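Local coordinates for bartonella effector protein (Bep) substrate of VirB T4SS (Bartonella rochalimae ATCC BAA-1498, PDB 4YK1) that is translocated through the VirB type IV secretion system, this piece being its BID domain, while the whole protein probably AMPylates other proteins on tyrosine or threonine, at residues A43-I48 with K107-E112; I48-E53 with R85-K90; H61-P66 with D118-I123; R70-R75 with N111-Y116. One frame throughout, in Å; residues are numbered along the deposited sequence. Where two conformers were deposited one is given.

Contact 1 of 4, residues A43-I48 with K107-E112; sequences ALSKLI and KILSNE
L44 lays its CD1 methyl against the backbone of L109, 3.7 Å from CA of that residue. The same methyl lies 3.9 Å from CG2 of I108, so it rests on the backbone of L109 beside the I108 side chain. L109 answers from its own side. Its CG stands opposite the backbone N (chi1 175°), so that the forked end turns toward helix 32-49, CD1 4.1 Å from CB of L44; CB and CD2 also meet I48. There I48 comes in: its CD1, at the end of an extended CG1 branch, reaches CB of L109 at 3.7 Å and CD2 of L109 at 3.8 Å, the two chains meeting at a slant. S45 only flanks the contact, and its OG is bonded to the carbonyl O of I41 in its own helix. No hydrogen bond links the two segments. I41 and Y49 also pack on L109, enclosing this buried leucine further, whereas I108 on the other flank is exposed. The short helical segments run antiparallel, 154° between their directions with axes 9.9 Å apart, and leucine and isoleucine side chains meet along the seam, as in the BID-domain four-helix bundle.

Contact 2 of 4, residues I48-E53 with R85-K90; sequences IYNNPE and RLKGRK
The carbonyl O of I48, near the end of helix 32-49, is gripped by two groups of the facing loop. K87 N donates to it at 2.8 Å, with the N-H bent to 148°, and L86 adds a CA-H...O contact at 3.3 Å from CA to the same oxygen. One residue on, a water joins the backbones by donating both to Y49 O at 2.8 Å and to R85 O at 2.6 Å. N50, with positive phi, leaves the helix, and its OD1 takes a long bond of 3.2 Å from K87 NZ. The amine sits above the amide plane and not on a lone pair. That oxygen is shared with K46 NZ of the helix, so the two lysine ends converge on one neutral amide. K87 gets there on an extended chain that crosses N50. On the apolar side L86 runs alongside Y49, its CD1 3.6 Å from CE1 of the ring, while CG2 of I48 lies over the centre of one ring face. The Y49 hydroxyl is bonded to P80 O. Backbone carbonyls at the end of the helix are thus met by loop N-H and water, while carbons of L86, I48 and Y49 pack together beside them.

Contact 3 of 4, residues H61-P66 with D118-I123; sequences HINANP and DKVSNI
V120 aims its CB at the 61-66 segment and splits there into two methyls with different partners. CG1, set opposite the backbone N (chi1 170°), reaches 3.6 Å from CG of P66 and is equally near the carbonyl O of I62. CG2, the second branch, meets the amide oxygen of N63, with 3.6 Å between CG2 and OD1. Both P66 and N63 cross the valine at about a right angle. This oxygen, on a buried residue, is hydrogen-bonded to the hydroxyl of Y116, one turn earlier in the long helix. The same proline edge also meets S121: CB of the proline lies 3.9 Å from CB of the serine, and CG, already on V120, lies 3.8 Å from the serine CA. No hydrogen bond joins the two segments themselves; just beyond them R124 NH1 is bonded to N63 O, and N65 OD1 weakly caps K67 N where the next helix starts. The turn between helices 56-64 and 67-78 therefore rests on helix 97-140, and V120 also touches I28 of helix 21-30 and I34 of helix 32-49.

Contact 4 of 4, residues R70-R75 with N111-Y116; sequences RELSER and NEIFNY
Helical segments 70-75 and 111-116 run almost exactly antiparallel, 175° between their directions, with axes 8.2 Å apart, and the nearest CA pair is R70 and F114. S73, a small residue facing the partner helix, lies in the seam: its CB is 4.0 Å from CB of F114, and CG2 of I113 is 4.1 Å from its backbone N. Next to it, CD2 of L72 meets that same I113 methyl at a slant. These are probably two of the helices of the BID-domain four-helix bundle, 67-78 lying against the long helix 97-140; S110 OG, one turn before F114, is hydrogen-bonded to S73 O across the same seam. In one of its two conformers S73 OG turns back to bond R70 O at 2.7 Å, an oxygen that also receives E74 N from the same face. F114, with CG opposite the backbone N (chi1 -176°), brings its ring nearer to the 70-75 helix and alongside R70. In one of two conformers, so with some doubt, the arginine bends at chi3 and brings one guanidinium face to the ring edge, CZ 3.6 Å from CE1. The planes stand 75° apart, with the guanidinium carbon near the ring plane and not over its face.

In the fold
Contacts 1, 3 and 4 all use helix 97-140, which receives helix 32-49, then helix 67-78, then the end of helix 56-64 and its turn along its length. Contact 3 lies closest to the chain's centre, about 5 Å from it, and is the buried one. Contacts 1 and 4 are partly buried, aliphatic within and open at a flank, contact 4 adding an arginine against a ring edge. Contact 2, about 21 Å out, differs in kind: neither of its segments lies on the long helix, though both touch it, and it joins a helix end to a loop by one backbone hydrogen bond, a bridging water and a lysine. I48 belongs to both contacts 1 and 2, and Y116 of contact 4 reaches N63 of contact 3.

Contact 1 of 4, residues A43-I48 with K107-E112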
loop_
_atom_site.group_PDB
_atom_site.type_symbol
_atom_site.label_atom_id
_atom_site.label_comp_id
_atom_site.label_asym_id
_atom_site.label_seq_id
_atom_site.Cartn_x
_atom_site.Cartn_y
_atom_site.Cartn_z
ATOM N N ALA A 43 -4.712 -6.516 11.205
ATOM C CA ALA A 43 -5.718 -7.237 11.989
ATOM C C ALA A 43 -6.342 -8.383 11.182
ATOM O O ALA A 43 -6.561 -9.489 11.698
ATOM C CB ALA A 43 -6.796 -6.272 12.482
ATOM N N LEU A 44 -6.647 -8.117 9.915
ATOM C CA LEU A 44 -7.094 -9.168 9.012
ATOM C C LEU A 44 -6.046 -10.266 8.890
ATOM O O LEU A 44 -6.371 -11.445 8.995
ATOM C CB LEU A 44 -7.409 -8.592 7.628
ATOM C CG LEU A 44 -8.756 -7.869 7.584
ATOM C CD1 LEU A 44 -8.860 -6.991 6.318
ATOM C CD2 LEU A 44 -9.875 -8.909 7.633
ATOM N N SER A 45 -4.793 -9.875 8.669
ATOM C CA SER A 45 -3.699 -10.846 8.550
ATOM C C SER A 45 -3.588 -11.731 9.787
ATOM O O SER A 45 -3.303 -12.923 9.683
ATOM C CB SER A 45 -2.361 -10.132 8.294
ATOM O OG SER A 45 -2.368 -9.507 7.011
ATOM N N LYS A 46 -3.822 -11.157 10.960
ATOM C CA LYS A 46 -3.814 -11.951 12.184
ATOM C C LYS A 46 -4.988 -12.937 12.191
ATOM O O LYS A 46 -4.822 -14.127 12.492
ATOM C CB LYS A 46 -3.858 -11.031 13.410
ATOM C CG LYS A 46 -4.209 -11.737 14.718
ATOM C CD LYS A 46 -3.116 -12.684 15.154
ATOM C CE LYS A 46 -3.454 -13.329 16.496
ATOM N NZ LYS A 46 -2.501 -14.417 16.817
ATOM N N LEU A 47 -6.171 -12.454 11.821
ATOM C CA LEU A 47 -7.365 -13.305 11.753
ATOM C C LEU A 47 -7.240 -14.464 10.776
ATOM O O LEU A 47 -7.717 -15.573 11.037
ATOM C CB LEU A 47 -8.585 -12.472 11.355
ATOM C CG LEU A 47 -9.152 -11.601 12.475
ATOM C CD1 LEU A 47 -10.299 -10.756 11.944
ATOM C CD2 LEU A 47 -9.604 -12.481 13.640
ATOM N N ILE A 48 -6.631 -14.193 9.627
ATOM C CA ILE A 48 -6.626 -15.145 8.538
ATOM C C ILE A 48 -5.439 -16.101 8.648
ATOM O O ILE A 48 -5.590 -17.308 8.471
ATOM C CB ILE A 48 -6.605 -14.430 7.170
ATOM C CG1 ILE A 48 -7.838 -13.542 7.004
ATOM C CG2 ILE A 48 -6.538 -15.456 6.030
ATOM C CD1 ILE A 48 -7.661 -12.498 5.926
ATOM N N LYS A 107 -11.075 -12.464 1.427
ATOM C CA LYS A 107 -11.679 -11.592 0.408
ATOM C C LYS A 107 -11.682 -10.130 0.846
ATOM O O LYS A 107 -11.469 -9.218 0.030
ATOM C CB LYS A 107 -13.117 -12.023 0.084
ATOM C CG LYS A 107 -13.217 -13.435 -0.477
ATOM C CD LYS A 107 -14.614 -13.716 -0.979
ATOM C CE LYS A 107 -14.642 -14.963 -1.839
ATOM N NZ LYS A 107 -14.435 -16.162 -1.009
ATOM N N ILE A 108 -11.966 -9.912 2.127
ATOM C CA ILE A 108 -11.966 -8.569 2.687
ATOM C C ILE A 108 -10.533 -8.029 2.677
ATOM O O ILE A 108 -10.285 -6.855 2.372
ATOM C CB ILE A 108 -12.557 -8.564 4.111
ATOM C CG1 ILE A 108 -14.026 -9.007 4.070
ATOM C CG2 ILE A 108 -12.463 -7.151 4.726
ATOM C CD1 ILE A 108 -14.624 -9.266 5.451
ATOM N N LEU A 109 -9.586 -8.899 3.007
ATOM C CA LEU A 109 -8.181 -8.521 2.973
ATOM C C LEU A 109 -7.750 -8.145 1.556
ATOM O O LEU A 109 -7.060 -7.140 1.346
ATOM C CB LEU A 109 -7.319 -9.661 3.520
ATOM C CG LEU A 109 -5.801 -9.448 3.433
ATOM C CD1 LEU A 109 -5.340 -8.170 4.167
ATOM C CD2 LEU A 109 -5.034 -10.687 3.940
ATOM N N SER A 110 -8.150 -8.962 0.584
ATOM C CA SER A 110 -7.842 -8.682 -0.815
ATOM C C SER A 110 -8.359 -7.309 -1.198
ATOM O O SER A 110 -7.646 -6.506 -1.798
ATOM C CB SER A 110 -8.454 -9.742 -1.741
ATOM O OG SER A 110 -8.412 -9.305 -3.097
ATOM N N ASN A 111 -9.609 -7.036 -0.837
ATOM C CA ASN A 111 -10.212 -5.729 -1.110
ATOM C C ASN A 111 -9.429 -4.581 -0.444
ATOM O O ASN A 111 -9.184 -3.532 -1.053
ATOM C CB ASN A 111 -11.658 -5.747 -0.629
ATOM C CG ASN A 111 -12.449 -4.545 -1.107
ATOM O OD1 ASN A 111 -13.065 -3.843 -0.313
ATOM N ND2 ASN A 111 -12.437 -4.312 -2.399
ATOM N N GLU A 112 -9.010 -4.795 0.802
ATOM C CA GLU A 112 -8.292 -3.751 1.548
ATOM C C GLU A 112 -6.918 -3.468 0.934
ATOM O O GLU A 112 -6.496 -2.322 0.852
ATOM C CB GLU A 112 -8.146 -4.148 3.023
ATOM C CG GLU A 112 -7.661 -3.023 3.921
ATOM C CD GLU A 112 -8.621 -1.839 3.955
ATOM O OE1 GLU A 112 -9.860 -2.049 3.877
ATOM O OE2 GLU A 112 -8.127 -0.695 4.046
#

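Contact 2 of 4, residues I48-E53 with R85-K90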
loop_
_atom_site.group_PDB
_atom_site.type_symbol
_atom_site.label_atom_id
_atom_site.label_comp_id
_atom_site.label_asym_id
_atom_site.label_seq_id
_atom_site.Cartn_x
_atom_site.Cartn_y
_atom_site.Cartn_z
ATOM N N ILE A 48 -6.631 -14.193 9.627
ATOM C CA ILE A 48 -6.626 -15.145 8.538
ATOM C C ILE A 48 -5.439 -16.101 8.648
ATOM O O ILE A 48 -5.590 -17.308 8.471
ATOM C CB ILE A 48 -6.605 -14.430 7.170
ATOM C CG1 ILE A 48 -7.838 -13.542 7.004
ATOM C CG2 ILE A 48 -6.538 -15.456 6.030
ATOM C CD1 ILE A 48 -7.661 -12.498 5.926
ATOM N N TYR A 49 -4.263 -15.545 8.931
ATOM C CA TYR A 49 -3.011 -16.278 8.801
ATOM C C TYR A 49 -2.288 -16.439 10.134
ATOM O O TYR A 49 -1.215 -17.038 10.174
ATOM C CB TYR A 49 -2.085 -15.569 7.801
ATOM C CG TYR A 49 -2.643 -15.467 6.395
ATOM C CD1 TYR A 49 -2.773 -16.595 5.599
ATOM C CD2 TYR A 49 -3.040 -14.246 5.871
ATOM C CE1 TYR A 49 -3.288 -16.519 4.328
ATOM C CE2 TYR A 49 -3.551 -14.151 4.588
ATOM C CZ TYR A 49 -3.673 -15.293 3.829
ATOM O OH TYR A 49 -4.179 -15.219 2.557
ATOM N N ASN A 50 -2.866 -15.877 11.200
ATOM C CA ASN A 50 -2.292 -15.917 12.545
ATOM C C ASN A 50 -0.963 -15.190 12.552
ATOM O O ASN A 50 -0.084 -15.492 13.351
ATOM C CB ASN A 50 -2.114 -17.364 13.052
ATOM C CG ASN A 50 -2.059 -17.437 14.565
ATOM O OD1 ASN A 50 -2.689 -16.633 15.254
ATOM N ND2 ASN A 50 -1.294 -18.388 15.091
ATOM N N ASN A 51 -0.816 -14.223 11.658
ATOM C CA ASN A 51 0.419 -13.473 11.597
ATOM C C ASN A 51 0.170 -12.076 11.050
ATOM O O ASN A 51 -0.010 -11.896 9.846
ATOM C CB ASN A 51 1.449 -14.220 10.746
ATOM C CG ASN A 51 2.758 -13.473 10.637
ATOM O OD1 ASN A 51 2.948 -12.448 11.283
ATOM N ND2 ASN A 51 3.676 -13.992 9.832
ATOM N N PRO A 52 0.187 -11.078 11.943
ATOM C CA PRO A 52 -0.077 -9.676 11.599
ATOM C C PRO A 52 0.882 -9.139 10.538
ATOM O O PRO A 52 0.500 -8.258 9.776
ATOM C CB PRO A 52 0.136 -8.925 12.929
ATOM C CG PRO A 52 0.206 -9.972 13.990
ATOM C CD PRO A 52 0.630 -11.243 13.342
ATOM N N GLU A 53 2.104 -9.667 10.480
ATOM C CA GLU A 53 3.108 -9.079 9.586
ATOM C C GLU A 53 3.397 -9.925 8.334
ATOM O O GLU A 53 4.379 -9.688 7.627
ATOM C CB GLU A 53 4.413 -8.823 10.357
ATOM C CG GLU A 53 4.285 -7.829 11.536
ATOM C CD GLU A 53 3.637 -6.485 11.157
ATOM O OE1 GLU A 53 3.935 -5.941 10.068
ATOM O OE2 GLU A 53 2.829 -5.965 11.964
ATOM N N ARG A 85 -0.917 -20.851 5.470
ATOM C CA ARG A 85 -2.024 -21.626 6.012
ATOM C C ARG A 85 -3.056 -20.740 6.697
ATOM O O ARG A 85 -2.709 -19.826 7.458
ATOM C CB ARG A 85 -1.467 -22.666 6.988
ATOM C CG ARG A 85 -2.467 -23.570 7.623
ATOM C CD ARG A 85 -1.716 -24.640 8.408
ATOM N NE ARG A 85 -2.529 -25.238 9.458
ATOM C CZ ARG A 85 -2.467 -26.519 9.806
ATOM N NH1 ARG A 85 -1.627 -27.338 9.181
ATOM N NH2 ARG A 85 -3.245 -26.981 10.776
ATOM N N LEU A 86 -4.320 -21.019 6.411
ATOM C CA LEU A 86 -5.451 -20.290 6.991
ATOM C C LEU A 86 -5.792 -20.797 8.372
ATOM O O LEU A 86 -5.651 -21.981 8.654
ATOM C CB LEU A 86 -6.695 -20.417 6.097
ATOM C CG LEU A 86 -6.922 -19.348 5.036
ATOM C CD1 LEU A 86 -5.712 -19.216 4.145
ATOM C CD2 LEU A 86 -8.183 -19.675 4.238
ATOM N N LYS A 87 -6.269 -19.894 9.223
ATOM C CA LYS A 87 -6.628 -20.241 10.586
ATOM C C LYS A 87 -7.951 -21.014 10.580
ATOM O O LYS A 87 -8.860 -20.698 9.802
ATOM C CB LYS A 87 -6.728 -18.960 11.419
ATOM C CG LYS A 87 -6.444 -19.098 12.885
ATOM C CD LYS A 87 -6.103 -17.718 13.445
ATOM C CE LYS A 87 -6.151 -17.684 14.949
ATOM N NZ LYS A 87 -5.892 -16.285 15.404
ATOM N N GLY A 88 -8.062 -22.023 11.439
ATOM C CA GLY A 88 -9.272 -22.829 11.508
ATOM C C GLY A 88 -9.010 -24.249 11.053
ATOM O O GLY A 88 -8.168 -24.491 10.199
ATOM N N ARG A 89 -9.727 -25.208 11.623
ATOM C CA ARG A 89 -9.448 -26.599 11.299
ATOM C C ARG A 89 -10.149 -27.061 10.032
ATOM O O ARG A 89 -11.242 -26.610 9.667
ATOM C CB ARG A 89 -9.830 -27.494 12.473
ATOM C CG ARG A 89 -8.994 -27.206 13.712
ATOM C CD ARG A 89 -9.521 -27.953 14.926
ATOM N NE ARG A 89 -9.431 -29.411 14.798
ATOM C CZ ARG A 89 -10.483 -30.231 14.787
ATOM N NH1 ARG A 89 -11.722 -29.749 14.854
ATOM N NH2 ARG A 89 -10.303 -31.540 14.690
ATOM N N LYS A 90 -9.499 -28.006 9.379
ATOM C CA LYS A 90 -9.935 -28.527 8.109
ATOM C C LYS A 90 -9.371 -29.954 8.019
ATOM O O LYS A 90 -8.201 -30.178 8.335
ATOM C CB LYS A 90 -9.426 -27.626 6.984
ATOM C CG LYS A 90 -9.643 -28.129 5.580
ATOM C CD LYS A 90 -8.849 -27.279 4.595
ATOM C CE LYS A 90 -8.674 -27.998 3.262
ATOM N NZ LYS A 90 -7.795 -27.231 2.333
HETATM O O HOH W 1 -0.404 -18.812 8.125
#

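Contact 3 of 4, residues H61-P66 with D118-I123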
loop_
_atom_site.group_PDB
_atom_site.type_symbol
_atom_site.label_atom_id
_atom_site.label_comp_id
_atom_site.label_asym_id
_atom_site.label_seq_id
_atom_site.Cartn_x
_atom_site.Cartn_y
_atom_site.Cartn_z
ATOM N N HIS A 61 6.800 -2.939 -0.768
ATOM C CA HIS A 61 6.871 -2.899 -2.228
ATOM C C HIS A 61 5.717 -2.095 -2.829
ATOM O O HIS A 61 5.890 -1.384 -3.815
ATOM C CB HIS A 61 6.869 -4.312 -2.802
ATOM N N ILE A 62 4.534 -2.214 -2.241
ATOM C CA ILE A 62 3.391 -1.448 -2.712
ATOM C C ILE A 62 3.623 0.048 -2.477
ATOM O O ILE A 62 3.273 0.877 -3.318
ATOM C CB ILE A 62 2.112 -1.927 -2.042
ATOM C CG1 ILE A 62 1.772 -3.337 -2.543
ATOM C CG2 ILE A 62 0.964 -0.984 -2.326
ATOM C CD1 ILE A 62 0.800 -4.062 -1.653
ATOM N N ASN A 63 4.223 0.396 -1.341
ATOM C CA ASN A 63 4.514 1.808 -1.061
ATOM C C ASN A 63 5.423 2.365 -2.135
ATOM O O ASN A 63 5.336 3.546 -2.483
ATOM C CB ASN A 63 5.166 1.990 0.308
ATOM C CG ASN A 63 4.182 1.844 1.441
ATOM O OD1 ASN A 63 2.962 1.828 1.227
ATOM N ND2 ASN A 63 4.696 1.751 2.659
ATOM N N ALA A 64 6.308 1.518 -2.656
ATOM C CA ALA A 64 7.216 1.958 -3.707
ATOM C C ALA A 64 6.571 1.813 -5.087
ATOM O O ALA A 64 6.885 2.572 -6.001
ATOM C CB ALA A 64 8.525 1.186 -3.641
ATOM N N ASN A 65 5.661 0.854 -5.229
ATOM C CA ASN A 65 5.050 0.564 -6.520
ATOM C C ASN A 65 3.624 0.061 -6.354
ATOM O O ASN A 65 3.376 -1.148 -6.311
ATOM C CB ASN A 65 5.882 -0.461 -7.298
ATOM C CG ASN A 65 5.260 -0.815 -8.644
ATOM O OD1 ASN A 65 4.440 -0.062 -9.175
ATOM N ND2 ASN A 65 5.651 -1.959 -9.202
ATOM N N PRO A 66 2.669 0.997 -6.293
ATOM C CA PRO A 66 1.257 0.716 -6.016
ATOM C C PRO A 66 0.653 -0.303 -6.970
ATOM O O PRO A 66 -0.258 -1.030 -6.575
ATOM C CB PRO A 66 0.585 2.081 -6.192
ATOM C CG PRO A 66 1.666 3.073 -6.034
ATOM C CD PRO A 66 2.916 2.429 -6.530
ATOM N N ASP A 118 -4.498 1.951 -4.017
ATOM C CA ASP A 118 -5.082 3.151 -4.638
ATOM C C ASP A 118 -4.710 4.410 -3.854
ATOM O O ASP A 118 -4.430 5.458 -4.441
ATOM C CB ASP A 118 -6.604 3.030 -4.730
ATOM C CG ASP A 118 -7.266 4.293 -5.284
ATOM O OD1 ASP A 118 -7.402 4.379 -6.518
ATOM O OD2 ASP A 118 -7.650 5.192 -4.493
ATOM N N LYS A 119 -4.728 4.312 -2.526
ATOM C CA LYS A 119 -4.373 5.451 -1.680
ATOM C C LYS A 119 -2.912 5.817 -1.895
ATOM O O LYS A 119 -2.578 6.991 -2.048
ATOM C CB LYS A 119 -4.617 5.156 -0.191
ATOM C CG LYS A 119 -6.081 4.965 0.204
ATOM C CD LYS A 119 -6.215 4.547 1.681
ATOM C CE LYS A 119 -7.631 4.069 2.031
ATOM N NZ LYS A 119 -7.700 2.568 2.145
ATOM N N VAL A 120 -2.038 4.811 -1.893
ATOM C CA VAL A 120 -0.619 5.044 -2.131
ATOM C C VAL A 120 -0.398 5.761 -3.467
ATOM O O VAL A 120 0.361 6.720 -3.547
ATOM C CB VAL A 120 0.172 3.737 -2.104
ATOM C CG1 VAL A 120 1.591 3.986 -2.603
ATOM C CG2 VAL A 120 0.196 3.169 -0.685
ATOM N N SER A 121 -1.059 5.271 -4.509
ATOM C CA SER A 121 -0.955 5.837 -5.841
ATOM C C SER A 121 -1.314 7.324 -5.866
ATOM O O SER A 121 -0.607 8.133 -6.462
ATOM C CB SER A 121 -1.863 5.069 -6.801
ATOM O OG SER A 121 -1.644 5.509 -8.125
ATOM N N ASN A 122 -2.405 7.683 -5.201
ATOM C CA ASN A 122 -2.813 9.082 -5.128
ATOM C C ASN A 122 -1.830 9.940 -4.333
ATOM O O ASN A 122 -1.576 11.076 -4.700
ATOM C CB ASN A 122 -4.204 9.192 -4.515
ATOM C CG ASN A 122 -5.275 8.695 -5.454
ATOM O OD1 ASN A 122 -5.172 8.868 -6.664
ATOM N ND2 ASN A 122 -6.291 8.056 -4.909
ATOM N N ILE A 123 -1.297 9.402 -3.241
ATOM C CA ILE A 123 -0.336 10.131 -2.417
ATOM C C ILE A 123 0.917 10.434 -3.225
ATOM O O ILE A 123 1.419 11.565 -3.233
ATOM C CB ILE A 123 0.024 9.343 -1.148
ATOM C CG1 ILE A 123 -1.174 9.275 -0.208
ATOM C CG2 ILE A 123 1.180 10.009 -0.419
ATOM C CD1 ILE A 123 -0.941 8.406 0.984
#

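Contact 4 of 4, residues R70-R75 with N111-Y116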
loop_
_atom_site.group_PDB
_atom_site.type_symbol
_atom_site.label_atom_id
_atom_site.label_comp_id
_atom_site.label_asym_id
_atom_site.label_seq_id
_atom_site.Cartn_x
_atom_site.Cartn_y
_atom_site.Cartn_z
ATOM N N ARG A 70 -2.538 -4.162 -6.913
ATOM C CA ARG A 70 -3.632 -4.730 -7.710
ATOM C C ARG A 70 -3.384 -6.209 -7.942
ATOM O O ARG A 70 -4.267 -7.032 -7.756
ATOM C CB ARG A 70 -3.790 -4.035 -9.070
ATOM C CG ARG A 70 -4.791 -4.774 -9.982
ATOM C CD ARG A 70 -4.890 -4.209 -11.401
ATOM N NE ARG A 70 -5.499 -2.883 -11.435
ATOM C CZ ARG A 70 -6.810 -2.654 -11.402
ATOM N NH1 ARG A 70 -7.260 -1.407 -11.433
ATOM N NH2 ARG A 70 -7.669 -3.668 -11.323
ATOM N N GLU A 71 -2.163 -6.539 -8.342
ATOM C CA GLU A 71 -1.750 -7.920 -8.596
ATOM C C GLU A 71 -1.829 -8.784 -7.339
ATOM O O GLU A 71 -2.371 -9.904 -7.374
ATOM C CB GLU A 71 -0.330 -7.925 -9.179
ATOM C CG GLU A 71 0.420 -9.242 -9.132
ATOM C CD GLU A 71 1.849 -9.112 -9.697
ATOM O OE1 GLU A 71 2.821 -9.225 -8.909
ATOM O OE2 GLU A 71 1.991 -8.894 -10.928
ATOM N N LEU A 72 -1.308 -8.281 -6.221
ATOM C CA LEU A 72 -1.424 -9.016 -4.962
ATOM C C LEU A 72 -2.881 -9.199 -4.546
ATOM O O LEU A 72 -3.253 -10.263 -4.051
ATOM C CB LEU A 72 -0.662 -8.322 -3.828
ATOM C CG LEU A 72 -0.723 -9.036 -2.461
ATOM C CD1 LEU A 72 -0.096 -10.464 -2.490
ATOM C CD2 LEU A 72 -0.025 -8.204 -1.400
ATOM N N SER A 73 -3.720 -8.179 -4.715
ATOM C CA SER A 73 -5.124 -8.348 -4.335
ATOM C C SER A 73 -5.753 -9.486 -5.147
ATOM O O SER A 73 -6.548 -10.268 -4.614
ATOM C CB SER A 73 -5.923 -7.060 -4.526
ATOM O OG SER A 73 -6.252 -6.852 -5.891
ATOM N N GLU A 74 -5.384 -9.598 -6.422
ATOM C CA GLU A 74 -5.912 -10.656 -7.283
ATOM C C GLU A 74 -5.430 -12.038 -6.833
ATOM O O GLU A 74 -6.188 -13.011 -6.844
ATOM C CB GLU A 74 -5.508 -10.429 -8.753
ATOM C CG GLU A 74 -6.238 -9.265 -9.421
ATOM C CD GLU A 74 -5.596 -8.818 -10.749
ATOM O OE1 GLU A 74 -4.734 -9.543 -11.299
ATOM O OE2 GLU A 74 -5.961 -7.729 -11.244
ATOM N N ARG A 75 -4.156 -12.130 -6.480
ATOM C CA ARG A 75 -3.572 -13.417 -6.128
ATOM C C ARG A 75 -4.163 -13.946 -4.833
ATOM O O ARG A 75 -4.413 -15.142 -4.708
ATOM C CB ARG A 75 -2.051 -13.294 -6.038
ATOM C CG ARG A 75 -1.416 -13.148 -7.435
ATOM C CD ARG A 75 0.086 -12.976 -7.370
ATOM N NE ARG A 75 0.654 -12.731 -8.697
ATOM C CZ ARG A 75 1.931 -12.447 -8.913
ATOM N NH1 ARG A 75 2.784 -12.391 -7.893
ATOM N NH2 ARG A 75 2.360 -12.230 -10.144
ATOM N N ASN A 111 -9.609 -7.036 -0.837
ATOM C CA ASN A 111 -10.212 -5.729 -1.110
ATOM C C ASN A 111 -9.429 -4.581 -0.444
ATOM O O ASN A 111 -9.184 -3.532 -1.053
ATOM C CB ASN A 111 -11.658 -5.747 -0.629
ATOM C CG ASN A 111 -12.449 -4.545 -1.107
ATOM O OD1 ASN A 111 -13.065 -3.843 -0.313
ATOM N ND2 ASN A 111 -12.437 -4.312 -2.399
ATOM N N GLU A 112 -9.010 -4.795 0.802
ATOM C CA GLU A 112 -8.292 -3.751 1.548
ATOM C C GLU A 112 -6.918 -3.468 0.934
ATOM O O GLU A 112 -6.496 -2.322 0.852
ATOM C CB GLU A 112 -8.146 -4.148 3.023
ATOM C CG GLU A 112 -7.661 -3.023 3.921
ATOM C CD GLU A 112 -8.621 -1.839 3.955
ATOM O OE1 GLU A 112 -9.860 -2.049 3.877
ATOM O OE2 GLU A 112 -8.127 -0.695 4.046
ATOM N N ILE A 113 -6.227 -4.512 0.491
ATOM C CA ILE A 113 -4.962 -4.347 -0.237
ATOM C C ILE A 113 -5.180 -3.518 -1.515
ATOM O O ILE A 113 -4.381 -2.639 -1.834
ATOM C CB ILE A 113 -4.343 -5.705 -0.593
ATOM C CG1 ILE A 113 -3.849 -6.433 0.678
ATOM C CG2 ILE A 113 -3.187 -5.526 -1.594
ATOM C CD1 ILE A 113 -2.679 -5.743 1.344
ATOM N N PHE A 114 -6.242 -3.814 -2.259
ATOM C CA PHE A 114 -6.536 -3.032 -3.462
ATOM C C PHE A 114 -6.758 -1.564 -3.089
ATOM O O PHE A 114 -6.235 -0.656 -3.738
ATOM C CB PHE A 114 -7.766 -3.560 -4.202
ATOM C CG PHE A 114 -8.021 -2.838 -5.492
ATOM C CD1 PHE A 114 -7.388 -3.238 -6.658
ATOM C CD2 PHE A 114 -8.854 -1.719 -5.527
ATOM C CE1 PHE A 114 -7.597 -2.554 -7.849
ATOM C CE2 PHE A 114 -9.058 -1.020 -6.712
ATOM C CZ PHE A 114 -8.433 -1.439 -7.875
ATOM N N ASN A 115 -7.549 -1.328 -2.050
ATOM C CA ASN A 115 -7.836 0.055 -1.649
ATOM C C ASN A 115 -6.594 0.771 -1.120
ATOM O O ASN A 115 -6.398 1.963 -1.371
ATOM C CB ASN A 115 -8.947 0.086 -0.601
ATOM C CG ASN A 115 -10.282 -0.313 -1.179
ATOM O OD1 ASN A 115 -10.452 -0.333 -2.400
ATOM N ND2 ASN A 115 -11.241 -0.616 -0.317
ATOM N N TYR A 116 -5.764 0.040 -0.379
ATOM C CA TYR A 116 -4.505 0.569 0.126
ATOM C C TYR A 116 -3.628 1.042 -1.034
ATOM O O TYR A 116 -3.053 2.133 -0.987
ATOM C CB TYR A 116 -3.770 -0.491 0.962
ATOM C CG TYR A 116 -2.449 -0.014 1.545
ATOM C CD1 TYR A 116 -1.277 -0.056 0.791
ATOM C CD2 TYR A 116 -2.373 0.475 2.854
ATOM C CE1 TYR A 116 -0.068 0.375 1.316
ATOM C CE2 TYR A 116 -1.160 0.910 3.391
ATOM C CZ TYR A 116 -0.020 0.867 2.608
ATOM O OH TYR A 116 1.186 1.285 3.112
#